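Local coordinates for protein fructuronate-tagaturonate epimerase UxaE from Cohnella laeviribosi in complex with 1 glycerol (Cohnella laeviribosi, PDB 6IL9) that probably interconverts fructuronate and tagaturonate by epimerisation, using a TIM-barrel scaffold that carries a zinc ion, at residues V31-A36 and A142-F147; K40-E45 and D52-E57; I230-A235 and S283-A288. All blocks are in the same frame, centred on the assembly; numbering follows the deposited sequence.

Contact 1: residues V31-A36 and A142-F147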
ATOM      1  N   VAL A  31     -26.914  14.629  -3.396  1.00 29.71           N
ATOM      2  CA  VAL A  31     -26.128  13.753  -4.259  1.00 28.42           C
ATOM      3  C   VAL A  31     -26.138  12.350  -3.668  1.00 29.28           C
ATOM      4  O   VAL A  31     -26.100  12.175  -2.445  1.00 28.18           O
ATOM      5  CB  VAL A  31     -24.678  14.253  -4.434  1.00 30.94           C
ATOM      6  CG1 VAL A  31     -24.639  15.500  -5.306  1.00 32.63           C
ATOM      7  CG2 VAL A  31     -24.051  14.530  -3.084  1.00 31.56           C
ATOM      8  N   GLN A  32     -26.198  11.350  -4.547  1.00 25.02           N
ATOM      9  CA  GLN A  32     -26.075   9.955  -4.146  1.00 22.46           C
ATOM     10  C   GLN A  32     -25.338   9.212  -5.247  1.00 19.23           C
ATOM     11  O   GLN A  32     -25.125   9.740  -6.337  1.00 19.22           O
ATOM     12  CB  GLN A  32     -27.443   9.319  -3.890  1.00 23.34           C
ATOM     13  CG  GLN A  32     -28.300   9.191  -5.127  1.00 26.02           C
ATOM     14  CD  GLN A  32     -29.710   8.751  -4.794  1.00 31.25           C
ATOM     15  OE1 GLN A  32     -30.202   8.985  -3.687  1.00 35.59           O
ATOM     16  NE2 GLN A  32     -30.366   8.098  -5.741  1.00 30.55           N
ATOM     17  N   MET A  33     -24.940   7.974  -4.945  1.00 17.65           N
ATOM     18  CA  MET A  33     -24.283   7.099  -5.906  1.00 17.49           C
ATOM     19  C   MET A  33     -25.192   5.921  -6.233  1.00 19.53           C
ATOM     20  O   MET A  33     -25.898   5.401  -5.361  1.00 19.27           O
ATOM     21  CB  MET A  33     -22.942   6.581  -5.365  1.00 16.57           C
ATOM     22  CG  MET A  33     -22.081   5.886  -6.406  1.00 22.29           C
ATOM     23  SD  MET A  33     -20.418   5.415  -5.811  1.00 21.68           S
ATOM     24  CE  MET A  33     -20.007   7.046  -5.070  1.00 11.03           C
ATOM     25  N   ILE A  34     -25.172   5.508  -7.501  1.00 18.04           N
ATOM     26  CA  ILE A  34     -25.988   4.417  -7.995  1.00 18.43           C
ATOM     27  C   ILE A  34     -25.111   3.500  -8.831  1.00 19.03           C
ATOM     28  O   ILE A  34     -23.967   3.820  -9.160  1.00 18.97           O
ATOM     29  CB  ILE A  34     -27.179   4.917  -8.844  1.00 18.76           C
ATOM     30  CG1 ILE A  34     -26.657   5.599 -10.112  1.00 22.44           C
ATOM     31  CG2 ILE A  34     -28.055   5.862  -8.036  1.00 19.88           C
ATOM     32  CD1 ILE A  34     -27.728   5.820 -11.182  1.00 23.38           C
ATOM     33  N   LYS A  35     -25.676   2.357  -9.203  1.00 19.86           N
ATOM     34  CA  LYS A  35     -25.036   1.486 -10.175  1.00 19.99           C
ATOM     35  C   LYS A  35     -26.073   1.075 -11.204  1.00 20.61           C
ATOM     36  O   LYS A  35     -27.145   0.593 -10.834  1.00 19.09           O
ATOM     37  CB  LYS A  35     -24.429   0.250  -9.517  1.00 22.54           C
ATOM     38  CG  LYS A  35     -23.640  -0.600 -10.504  1.00 23.19           C
ATOM     39  CD  LYS A  35     -22.875  -1.680  -9.779  1.00 25.05           C
ATOM     40  CE  LYS A  35     -22.028  -2.504 -10.733  1.00 25.16           C
ATOM     41  NZ  LYS A  35     -21.397  -3.613  -9.959  1.00 28.53           N
ATOM     42  N   ALA A  36     -25.759   1.288 -12.485  1.00 20.16           N
ATOM     43  CA  ALA A  36     -26.649   0.897 -13.574  1.00 21.17           C
ATOM     44  C   ALA A  36     -25.843   0.312 -14.723  1.00 24.44           C
ATOM     45  O   ALA A  36     -24.852   0.906 -15.152  1.00 24.43           O
ATOM     46  CB  ALA A  36     -27.473   2.089 -14.071  1.00 22.77           C
ATOM     47  N   ALA A 142     -10.177   6.026  -4.024  1.00 16.05           N
ATOM     48  CA  ALA A 142     -10.335   6.130  -2.575  1.00 16.72           C
ATOM     49  C   ALA A 142     -11.375   7.178  -2.188  1.00 16.43           C
ATOM     50  O   ALA A 142     -12.174   6.953  -1.272  1.00 17.45           O
ATOM     51  CB  ALA A 142      -8.991   6.462  -1.920  1.00 16.01           C
ATOM     52  N   ALA A 143     -11.369   8.334  -2.859  1.00 16.43           N
ATOM     53  CA  ALA A 143     -12.329   9.385  -2.528  1.00 15.16           C
ATOM     54  C   ALA A 143     -13.753   8.938  -2.820  1.00 18.75           C
ATOM     55  O   ALA A 143     -14.671   9.190  -2.027  1.00 17.23           O
ATOM     56  CB  ALA A 143     -12.010  10.666  -3.307  1.00 16.63           C
ATOM     57  N   TYR A 144     -13.960   8.287  -3.958  1.00 18.34           N
ATOM     58  CA  TYR A 144     -15.297   7.814  -4.281  1.00 17.20           C
ATOM     59  C   TYR A 144     -15.724   6.691  -3.349  1.00 16.33           C
ATOM     60  O   TYR A 144     -16.919   6.535  -3.067  1.00 17.55           O
ATOM     61  CB  TYR A 144     -15.341   7.369  -5.739  1.00 19.03           C
ATOM     62  CG  TYR A 144     -15.511   8.502  -6.729  1.00 18.36           C
ATOM     63  CD1 TYR A 144     -16.616   9.341  -6.664  1.00 18.69           C
ATOM     64  CD2 TYR A 144     -14.579   8.719  -7.731  1.00 17.28           C
ATOM     65  CE1 TYR A 144     -16.786  10.369  -7.573  1.00 20.93           C
ATOM     66  CE2 TYR A 144     -14.738   9.758  -8.644  1.00 18.13           C
ATOM     67  CZ  TYR A 144     -15.845  10.565  -8.560  1.00 20.65           C
ATOM     68  OH  TYR A 144     -16.004  11.581  -9.479  1.00 22.71           O
ATOM     69  N   ALA A 145     -14.766   5.904  -2.861  1.00 14.65           N
ATOM     70  CA  ALA A 145     -15.087   4.826  -1.936  1.00 16.58           C
ATOM     71  C   ALA A 145     -15.621   5.365  -0.615  1.00 17.21           C
ATOM     72  O   ALA A 145     -16.624   4.863  -0.094  1.00 18.04           O
ATOM     73  CB  ALA A 145     -13.856   3.957  -1.697  1.00 15.83           C
ATOM     74  N   VAL A 146     -14.955   6.369  -0.035  1.00 16.50           N
ATOM     75  CA  VAL A 146     -15.455   6.854   1.253  1.00 17.24           C
ATOM     76  C   VAL A 146     -16.773   7.588   1.064  1.00 16.90           C
ATOM     77  O   VAL A 146     -17.614   7.600   1.966  1.00 19.33           O
ATOM     78  CB  VAL A 146     -14.430   7.738   1.994  1.00 18.23           C
ATOM     79  CG1 VAL A 146     -13.181   6.942   2.323  1.00 18.65           C
ATOM     80  CG2 VAL A 146     -14.097   9.002   1.201  1.00 15.74           C
ATOM     81  N   PHE A 147     -16.984   8.198  -0.105  1.00 18.75           N
ATOM     82  CA  PHE A 147     -18.272   8.826  -0.385  1.00 20.34           C
ATOM     83  C   PHE A 147     -19.370   7.774  -0.502  1.00 19.44           C
ATOM     84  O   PHE A 147     -20.434   7.899   0.115  1.00 19.38           O
ATOM     85  CB  PHE A 147     -18.169   9.666  -1.664  1.00 18.36           C
ATOM     86  CG  PHE A 147     -19.385  10.524  -1.947  1.00 20.85           C
ATOM     87  CD1 PHE A 147     -19.526  11.774  -1.362  1.00 24.89           C
ATOM     88  CD2 PHE A 147     -20.364  10.081  -2.818  1.00 23.51           C
ATOM     89  CE1 PHE A 147     -20.641  12.561  -1.629  1.00 29.16           C
ATOM     90  CE2 PHE A 147     -21.485  10.864  -3.088  1.00 27.85           C
ATOM     91  CZ  PHE A 147     -21.615  12.105  -2.493  1.00 28.23           C
TER
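The phenol hydroxyl of Tyr144 is hydrogen-bonded to the backbone oxygen of Ser68, while the other end of the same residue meets the strand: its carbonyl O lies 3.7 Å from Met33 CE, a van der Waals approach. Methionine suits the place because its long, flexible chain can cross from sheet to helix without a polar group. CG is anti to the backbone N (chi1 -169°), which sends the chain out from the strand, and a bend at the thioether (chi3 -49°) turns the terminal methyl aside. There CE also comes to 3.8 Å from Phe147 CD2, at the ring edge, and 4.4 Å from Tyr144 CD1. Val31, two residues back on the same face of the strand, meets the same phenylalanine at its far end: CG2 stands 3.5 Å from Phe147 CZ, again in the ring plane, so two apolar groups border the ring at different points of its rim.

Strand 29-36 belongs to the N-terminal antiparallel sheet. Helix 135-149 is an outer helix of the TIM barrel, on the crossover from barrel strand 117-124 to 156-162. The two local axes lie 10.2 Å apart and run at 102° to one another, so the helix passes nearly square across the strand and presents Tyr144 and Phe147, three positions apart in its sequence, to it. A flat apolar ring such as that of Phe147 suits the buried space between barrel helix and sheet. Phe147 has further company: Phe79 meets it edge-to-face, His24 of strand 17-26 brings a second ring, and Leu42 of strand 39-45 touches it as well.

Contact 2: residues K40-E45 and D52-E57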
ATOM      1  N   LYS A  40     -20.976   2.553 -12.117  1.00 22.23           N
ATOM      2  CA  LYS A  40     -21.404   3.464 -11.065  1.00 22.10           C
ATOM      3  C   LYS A  40     -21.549   4.895 -11.585  1.00 20.83           C
ATOM      4  O   LYS A  40     -20.863   5.310 -12.521  1.00 22.13           O
ATOM      5  CB  LYS A  40     -20.405   3.434  -9.906  1.00 19.46           C
ATOM      6  CG  LYS A  40     -20.318   2.077  -9.209  1.00 19.25           C
ATOM      7  CD  LYS A  40     -19.288   2.094  -8.071  1.00 22.87           C
ATOM      8  CE  LYS A  40     -19.235   0.744  -7.369  1.00 24.25           C
ATOM      9  NZ  LYS A  40     -18.213   0.709  -6.271  1.00 23.79           N
ATOM     10  N   TYR A  41     -22.456   5.648 -10.956  1.00 20.75           N
ATOM     11  CA  TYR A  41     -22.698   7.052 -11.287  1.00 20.04           C
ATOM     12  C   TYR A  41     -23.008   7.849 -10.028  1.00 19.01           C
ATOM     13  O   TYR A  41     -23.486   7.307  -9.032  1.00 20.97           O
ATOM     14  CB  TYR A  41     -23.889   7.239 -12.241  1.00 19.31           C
ATOM     15  CG  TYR A  41     -23.771   6.559 -13.580  1.00 21.31           C
ATOM     16  CD1 TYR A  41     -23.172   7.202 -14.657  1.00 24.16           C
ATOM     17  CD2 TYR A  41     -24.292   5.285 -13.778  1.00 20.34           C
ATOM     18  CE1 TYR A  41     -23.070   6.579 -15.895  1.00 28.16           C
ATOM     19  CE2 TYR A  41     -24.192   4.657 -14.996  1.00 24.91           C
ATOM     20  CZ  TYR A  41     -23.590   5.309 -16.056  1.00 28.61           C
ATOM     21  OH  TYR A  41     -23.500   4.667 -17.272  1.00 31.85           O
ATOM     22  N   LEU A  42     -22.754   9.162 -10.100  1.00 21.20           N
ATOM     23  CA  LEU A  42     -23.332  10.128  -9.173  1.00 20.82           C
ATOM     24  C   LEU A  42     -24.641  10.646  -9.750  1.00 22.50           C
ATOM     25  O   LEU A  42     -24.752  10.854 -10.962  1.00 27.75           O
ATOM     26  CB  LEU A  42     -22.404  11.323  -8.937  1.00 24.56           C
ATOM     27  CG  LEU A  42     -21.028  11.200  -8.311  1.00 28.03           C
ATOM     28  CD1 LEU A  42     -20.439  12.603  -8.156  1.00 25.16           C
ATOM     29  CD2 LEU A  42     -21.127  10.491  -6.973  1.00 28.03           C
ATOM     30  N   VAL A  43     -25.621  10.865  -8.878  1.00 21.97           N
ATOM     31  CA  VAL A  43     -26.900  11.481  -9.237  1.00 22.16           C
ATOM     32  C   VAL A  43     -27.085  12.698  -8.349  1.00 25.66           C
ATOM     33  O   VAL A  43     -27.159  12.568  -7.120  1.00 25.52           O
ATOM     34  CB  VAL A  43     -28.083  10.510  -9.074  1.00 24.42           C
ATOM     35  CG1 VAL A  43     -29.388  11.196  -9.452  1.00 28.48           C
ATOM     36  CG2 VAL A  43     -27.878   9.254  -9.907  1.00 26.05           C
ATOM     37  N   ALA A  44     -27.183  13.875  -8.965  1.00 26.34           N
ATOM     38  CA  ALA A  44     -27.362  15.129  -8.248  1.00 24.93           C
ATOM     39  C   ALA A  44     -28.748  15.701  -8.530  1.00 28.72           C
ATOM     40  O   ALA A  44     -29.300  15.524  -9.620  1.00 27.77           O
ATOM     41  CB  ALA A  44     -26.283  16.136  -8.648  1.00 26.31           C
ATOM     42  N   GLU A  45     -29.315  16.375  -7.531  1.00 29.61           N
ATOM     43  CA  GLU A  45     -30.626  16.995  -7.677  1.00 35.31           C
ATOM     44  C   GLU A  45     -30.761  18.115  -6.656  1.00 37.06           C
ATOM     45  O   GLU A  45     -30.290  17.991  -5.525  1.00 35.71           O
ATOM     46  CB  GLU A  45     -31.749  15.967  -7.498  1.00 40.31           C
ATOM     47  CG  GLU A  45     -33.141  16.491  -7.829  1.00 45.04           C
ATOM     48  CD  GLU A  45     -34.195  15.404  -7.763  1.00 52.22           C
ATOM     49  OE1 GLU A  45     -35.237  15.541  -8.444  1.00 55.04           O
ATOM     50  OE2 GLU A  45     -33.977  14.408  -7.037  1.00 51.50           O
ATOM     51  N   ASP A  52     -24.246  22.684 -10.022  1.00 36.16           N
ATOM     52  CA  ASP A  52     -23.746  23.382 -11.202  1.00 35.26           C
ATOM     53  C   ASP A  52     -22.349  22.914 -11.575  1.00 32.58           C
ATOM     54  O   ASP A  52     -22.005  22.852 -12.762  1.00 31.24           O
ATOM     55  CB  ASP A  52     -23.749  24.892 -10.957  1.00 35.22           C
ATOM     56  CG  ASP A  52     -25.127  25.428 -10.639  1.00 38.83           C
ATOM     57  OD1 ASP A  52     -26.121  24.863 -11.140  1.00 38.97           O
ATOM     58  OD2 ASP A  52     -25.218  26.422  -9.890  1.00 46.12           O
ATOM     59  N   GLU A  53     -21.526  22.585 -10.574  1.00 32.44           N
ATOM     60  CA  GLU A  53     -20.123  22.276 -10.824  1.00 30.37           C
ATOM     61  C   GLU A  53     -19.917  20.838 -11.283  1.00 27.00           C
ATOM     62  O   GLU A  53     -18.980  20.563 -12.040  1.00 26.78           O
ATOM     63  CB  GLU A  53     -19.299  22.565  -9.567  1.00 31.10           C
ATOM     64  CG  GLU A  53     -19.176  24.059  -9.265  1.00 34.20           C
ATOM     65  CD  GLU A  53     -18.786  24.358  -7.827  1.00 38.48           C
ATOM     66  OE1 GLU A  53     -18.272  23.450  -7.136  1.00 33.32           O
ATOM     67  OE2 GLU A  53     -19.004  25.510  -7.386  1.00 36.84           O
ATOM     68  N   LEU A  54     -20.771  19.919 -10.852  1.00 27.26           N
ATOM     69  CA  LEU A  54     -20.695  18.558 -11.363  1.00 26.86           C
ATOM     70  C   LEU A  54     -20.976  18.533 -12.859  1.00 31.30           C
ATOM     71  O   LEU A  54     -21.831  19.269 -13.365  1.00 30.44           O
ATOM     72  CB  LEU A  54     -21.679  17.656 -10.624  1.00 26.22           C
ATOM     73  CG  LEU A  54     -21.340  17.401  -9.158  1.00 27.96           C
ATOM     74  CD1 LEU A  54     -22.550  16.832  -8.424  1.00 28.46           C
ATOM     75  CD2 LEU A  54     -20.143  16.459  -9.067  1.00 27.09           C
ATOM     76  N   ARG A  55     -20.233  17.695 -13.570  1.00 28.80           N
ATOM     77  CA  ARG A  55     -20.406  17.496 -15.000  1.00 30.15           C
ATOM     78  C   ARG A  55     -21.196  16.213 -15.220  1.00 30.12           C
ATOM     79  O   ARG A  55     -20.797  15.142 -14.749  1.00 29.10           O
ATOM     80  CB  ARG A  55     -19.053  17.434 -15.710  1.00 32.84           C
ATOM     81  CG  ARG A  55     -19.140  17.395 -17.228  1.00 44.62           C
ATOM     82  CD  ARG A  55     -17.955  18.114 -17.874  1.00 53.25           C
ATOM     83  NE  ARG A  55     -17.379  17.344 -18.975  1.00 60.54           N
ATOM     84  CZ  ARG A  55     -16.654  17.870 -19.958  1.00 64.33           C
ATOM     85  NH1 ARG A  55     -16.170  17.092 -20.918  1.00 63.68           N
ATOM     86  NH2 ARG A  55     -16.418  19.174 -19.985  1.00 67.18           N
ATOM     87  N   GLY A  56     -22.315  16.325 -15.926  1.00 29.63           N
ATOM     88  CA  GLY A  56     -23.119  15.159 -16.217  1.00 26.83           C
ATOM     89  C   GLY A  56     -24.222  15.501 -17.191  1.00 32.05           C
ATOM     90  O   GLY A  56     -24.268  16.601 -17.743  1.00 34.01           O
ATOM     91  N   GLU A  57     -25.109  14.534 -17.400  1.00 32.12           N
ATOM     92  CA  GLU A  57     -26.272  14.704 -18.264  1.00 34.57           C
ATOM     93  C   GLU A  57     -27.514  14.961 -17.424  1.00 35.99           C
ATOM     94  O   GLU A  57     -27.729  14.302 -16.402  1.00 34.65           O
ATOM     95  CB  GLU A  57     -26.483  13.473 -19.142  1.00 33.65           C
ATOM     96  CG  GLU A  57     -25.246  13.061 -19.885  1.00 37.46           C
ATOM     97  CD  GLU A  57     -25.532  12.683 -21.316  1.00 46.21           C
ATOM     98  OE1 GLU A  57     -25.020  11.635 -21.761  1.00 52.99           O
ATOM     99  OE2 GLU A  57     -26.263  13.435 -21.996  1.00 47.07           O
TER
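Leu54 spreads its two methyl groups over strand 39-45, one for each of two residues on the same face. CD1 reaches Ala44 CB at 3.8 Å, and CD2 meets Leu42 CD1 at 4.0 Å. The two leucine side chains cross at about a right angle, so they touch through methyl ends instead of lying side by side. In Leu42, CD1 is anti to CA (chi2 -176°), which makes it the outstretched branch that meets Leu54. Ala44 suits its position because its short side chain lets the forked leucine come close to the strand, whereas Leu42 must extend further to meet the second branch.

Leu54 is the first residue to leave helical backbone angles after helix 49-53, so the chain drops an apolar side chain into the interior just as the helix gives way to the link to strand 57-59. Its backbone is held from outside: Lys63 NZ bonds to its carbonyl O, and the next amide, that of Arg55, bonds to Asn71 OD1. Strand 39-45 lies between strands 29-36 and 62-66 in the antiparallel sheet, and Leu54 packs on one face of it. There Val31 of strand 29-36 touches both Ala44 and Leu54, while helix 69-78 adds Val74 against Leu54 and Leu75 against Leu42.

Contact 3: residues I230-A235 and S283-A288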
ATOM      1  N   ILE A 230      22.114  -1.351  23.755  1.00 27.79           N
ATOM      2  CA  ILE A 230      22.674  -1.324  22.408  1.00 26.55           C
ATOM      3  C   ILE A 230      24.073  -0.737  22.513  1.00 23.95           C
ATOM      4  O   ILE A 230      24.236   0.418  22.926  1.00 26.02           O
ATOM      5  CB  ILE A 230      21.802  -0.510  21.438  1.00 25.24           C
ATOM      6  CG1 ILE A 230      20.400  -1.123  21.340  1.00 28.39           C
ATOM      7  CG2 ILE A 230      22.457  -0.441  20.065  1.00 26.55           C
ATOM      8  CD1 ILE A 230      19.487  -0.406  20.351  1.00 27.06           C
ATOM      9  N   HIS A 231      25.074  -1.533  22.164  1.00 29.63           N
ATOM     10  CA  HIS A 231      26.469  -1.150  22.316  1.00 33.31           C
ATOM     11  C   HIS A 231      27.132  -1.109  20.948  1.00 26.78           C
ATOM     12  O   HIS A 231      26.872  -1.965  20.098  1.00 29.90           O
ATOM     13  CB  HIS A 231      27.206  -2.131  23.237  1.00 35.17           C
ATOM     14  CG  HIS A 231      28.609  -1.723  23.559  1.00 31.94           C
ATOM     15  ND1 HIS A 231      28.904  -0.705  24.441  1.00 36.68           N
ATOM     16  CD2 HIS A 231      29.799  -2.199  23.121  1.00 36.60           C
ATOM     17  CE1 HIS A 231      30.215  -0.570  24.530  1.00 34.83           C
ATOM     18  NE2 HIS A 231      30.781  -1.462  23.738  1.00 34.84           N
ATOM     19  N   PHE A 232      27.978  -0.105  20.736  1.00 32.73           N
ATOM     20  CA  PHE A 232      28.736   0.037  19.496  1.00 32.51           C
ATOM     21  C   PHE A 232      30.217  -0.093  19.811  1.00 34.17           C
ATOM     22  O   PHE A 232      30.772   0.729  20.545  1.00 32.34           O
ATOM     23  CB  PHE A 232      28.453   1.378  18.822  1.00 32.89           C
ATOM     24  CG  PHE A 232      27.036   1.534  18.374  1.00 28.16           C
ATOM     25  CD1 PHE A 232      26.081   2.038  19.240  1.00 31.32           C
ATOM     26  CD2 PHE A 232      26.658   1.172  17.089  1.00 31.43           C
ATOM     27  CE1 PHE A 232      24.773   2.180  18.835  1.00 26.99           C
ATOM     28  CE2 PHE A 232      25.340   1.312  16.670  1.00 28.47           C
ATOM     29  CZ  PHE A 232      24.402   1.822  17.548  1.00 28.45           C
ATOM     30  N   ASP A 233      30.846  -1.130  19.271  1.00 32.93           N
ATOM     31  CA  ASP A 233      32.295  -1.173  19.217  1.00 39.70           C
ATOM     32  C   ASP A 233      32.738  -0.662  17.847  1.00 40.60           C
ATOM     33  O   ASP A 233      31.916  -0.355  16.981  1.00 36.03           O
ATOM     34  CB  ASP A 233      32.812  -2.580  19.518  1.00 37.16           C
ATOM     35  CG  ASP A 233      32.356  -3.603  18.508  1.00 39.13           C
ATOM     36  OD1 ASP A 233      31.604  -3.252  17.579  1.00 43.89           O
ATOM     37  OD2 ASP A 233      32.747  -4.781  18.641  1.00 45.46           O
ATOM     38  N   ALA A 234      34.054  -0.569  17.638  1.00 38.43           N
ATOM     39  CA  ALA A 234      34.549   0.025  16.401  1.00 32.49           C
ATOM     40  C   ALA A 234      34.087  -0.757  15.181  1.00 36.58           C
ATOM     41  O   ALA A 234      33.652  -0.164  14.186  1.00 35.18           O
ATOM     42  CB  ALA A 234      36.075   0.121  16.439  1.00 35.44           C
ATOM     43  N   ALA A 235      34.155  -2.090  15.244  1.00 33.68           N
ATOM     44  CA  ALA A 235      33.827  -2.902  14.077  1.00 35.35           C
ATOM     45  C   ALA A 235      32.368  -2.734  13.663  1.00 34.98           C
ATOM     46  O   ALA A 235      32.067  -2.618  12.469  1.00 34.79           O
ATOM     47  CB  ALA A 235      34.140  -4.371  14.355  1.00 40.90           C
ATOM     48  N   SER A 283      21.817  -1.137  13.904  1.00 24.97           N
ATOM     49  CA  SER A 283      21.905  -0.228  12.763  1.00 19.85           C
ATOM     50  C   SER A 283      20.686   0.678  12.707  1.00 21.69           C
ATOM     51  O   SER A 283      20.798   1.876  12.419  1.00 20.37           O
ATOM     52  CB  SER A 283      22.035  -1.024  11.469  1.00 24.61           C
ATOM     53  OG  SER A 283      23.065  -1.987  11.575  1.00 26.51           O
ATOM     54  N   HIS A 284      19.512   0.107  12.975  1.00 21.74           N
ATOM     55  CA  HIS A 284      18.275   0.883  13.061  1.00 20.16           C
ATOM     56  C   HIS A 284      18.415   2.024  14.065  1.00 22.65           C
ATOM     57  O   HIS A 284      18.056   3.175  13.776  1.00 20.02           O
ATOM     58  CB  HIS A 284      17.148  -0.088  13.435  1.00 21.06           C
ATOM     59  CG  HIS A 284      15.818   0.550  13.698  1.00 21.85           C
ATOM     60  ND1 HIS A 284      14.769  -0.160  14.241  1.00 22.06           N
ATOM     61  CD2 HIS A 284      15.356   1.806  13.492  1.00 21.72           C
ATOM     62  CE1 HIS A 284      13.716   0.630  14.355  1.00 21.01           C
ATOM     63  NE2 HIS A 284      14.046   1.830  13.914  1.00 23.13           N
ATOM     64  N   PHE A 285      18.955   1.729  15.250  1.00 21.05           N
ATOM     65  CA  PHE A 285      19.184   2.771  16.245  1.00 21.15           C
ATOM     66  C   PHE A 285      20.053   3.893  15.686  1.00 22.37           C
ATOM     67  O   PHE A 285      19.760   5.078  15.881  1.00 19.37           O
ATOM     68  CB  PHE A 285      19.833   2.181  17.497  1.00 23.13           C
ATOM     69  CG  PHE A 285      20.081   3.197  18.575  1.00 20.84           C
ATOM     70  CD1 PHE A 285      19.070   3.551  19.465  1.00 19.50           C
ATOM     71  CD2 PHE A 285      21.315   3.821  18.697  1.00 23.62           C
ATOM     72  CE1 PHE A 285      19.289   4.491  20.452  1.00 20.90           C
ATOM     73  CE2 PHE A 285      21.535   4.763  19.671  1.00 20.39           C
ATOM     74  CZ  PHE A 285      20.518   5.105  20.559  1.00 27.69           C
ATOM     75  N   LEU A 286      21.153   3.539  15.018  1.00 22.35           N
ATOM     76  CA  LEU A 286      22.055   4.572  14.510  1.00 21.90           C
ATOM     77  C   LEU A 286      21.366   5.441  13.460  1.00 19.21           C
ATOM     78  O   LEU A 286      21.479   6.674  13.493  1.00 20.15           O
ATOM     79  CB  LEU A 286      23.314   3.926  13.931  1.00 21.80           C
ATOM     80  CG  LEU A 286      24.357   4.889  13.348  1.00 23.85           C
ATOM     81  CD1 LEU A 286      25.760   4.447  13.760  1.00 27.28           C
ATOM     82  CD2 LEU A 286      24.255   4.924  11.838  1.00 23.98           C
ATOM     83  N   VAL A 287      20.645   4.817  12.529  1.00 19.84           N
ATOM     84  CA  VAL A 287      19.944   5.575  11.496  1.00 19.12           C
ATOM     85  C   VAL A 287      18.959   6.542  12.139  1.00 18.94           C
ATOM     86  O   VAL A 287      18.957   7.742  11.843  1.00 17.44           O
ATOM     87  CB  VAL A 287      19.242   4.620  10.514  1.00 19.70           C
ATOM     88  CG1 VAL A 287      18.298   5.404   9.577  1.00 20.11           C
ATOM     89  CG2 VAL A 287      20.270   3.810   9.721  1.00 20.51           C
ATOM     90  N   ALA A 288      18.134   6.035  13.061  1.00 17.56           N
ATOM     91  CA  ALA A 288      17.124   6.879  13.696  1.00 17.00           C
ATOM     92  C   ALA A 288      17.772   7.994  14.500  1.00 17.50           C
ATOM     93  O   ALA A 288      17.352   9.153  14.422  1.00 18.23           O
ATOM     94  CB  ALA A 288      16.218   6.030  14.596  1.00 19.37           C
TER
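Phe285 receives two side chains of strand 228-232, and this is the tight part of the contact. Ile230 CD1 comes to 3.9 Å from Phe285 CB and 4.1 Å from CG, approaching the ring obliquely. Its reach follows from an extended chain: CD1 is anti to CA about the CB-CG1 bond (chi2 -178°), so the last methyl stands as far out as isoleucine allows. Phe232 is the second partner. Its CE1 lies 3.8 Å from Phe285 CD2, which sits near the plane of the Phe232 ring, at its edge; seen from Phe285, the same approach is oblique. Long or flat apolar side chains suit the 9.8 Å between the strand and helix axes.

On the other flank the fit is looser. Phe232 CE2 is 4.3 Å from Leu286 CB, and that leucine also leans on Leu237 of helix 234-259. The strand's alternation separates interior from solvent: Ile230 and Phe232 point at the helix, while the intervening His231 is exposed, its ND1 hydrogen-bonded to Thr222 OG1. Beyond the strand, Asp233 N-caps helix 234-259, its OD1 also bonding to Thr236 OG1.

The strand is half of a two-stranded hairpin with 221-225, part of the long excursion between barrel strands 178-182 and 267-271. Helix 281-293 is an outer helix of the TIM barrel, following strand 267-271, and the local axes cross at 81°. Phe223 and Val225 of the hairpin's other strand also touch Phe285, and Ile332 of helix 319-336 borders both Ile230 and Phe285. With no hydrogen bond between the two segments, their fit rests on the shape of buried hydrocarbon, and the polar groups nearby find partners elsewhere: Ser283 OG with Asp240 OD1, His284 with His329 and Tyr338.

How the contacts relate
Contacts 1 and 2 belong to one neighbourhood, their centres about 11 Å apart: strands 29-36 and 39-45 are adjacent in the antiparallel sheet and joined by probable backbone hydrogen bonds, such as Val43 N to Gln32 O (2.8 Å). Contact 2 works within this N-terminal region, whereas contact 1 ties it to the barrel. Contact 3 lies on the opposite side of the chain's centre, its own centre about 50 Å from that of contact 1, and attaches a hairpin to another outer barrel helix. All three are buried and apolar; contacts 1 and 3 use aromatic rings where strands cross helices, while contact 2 is smaller and wholly aliphatic.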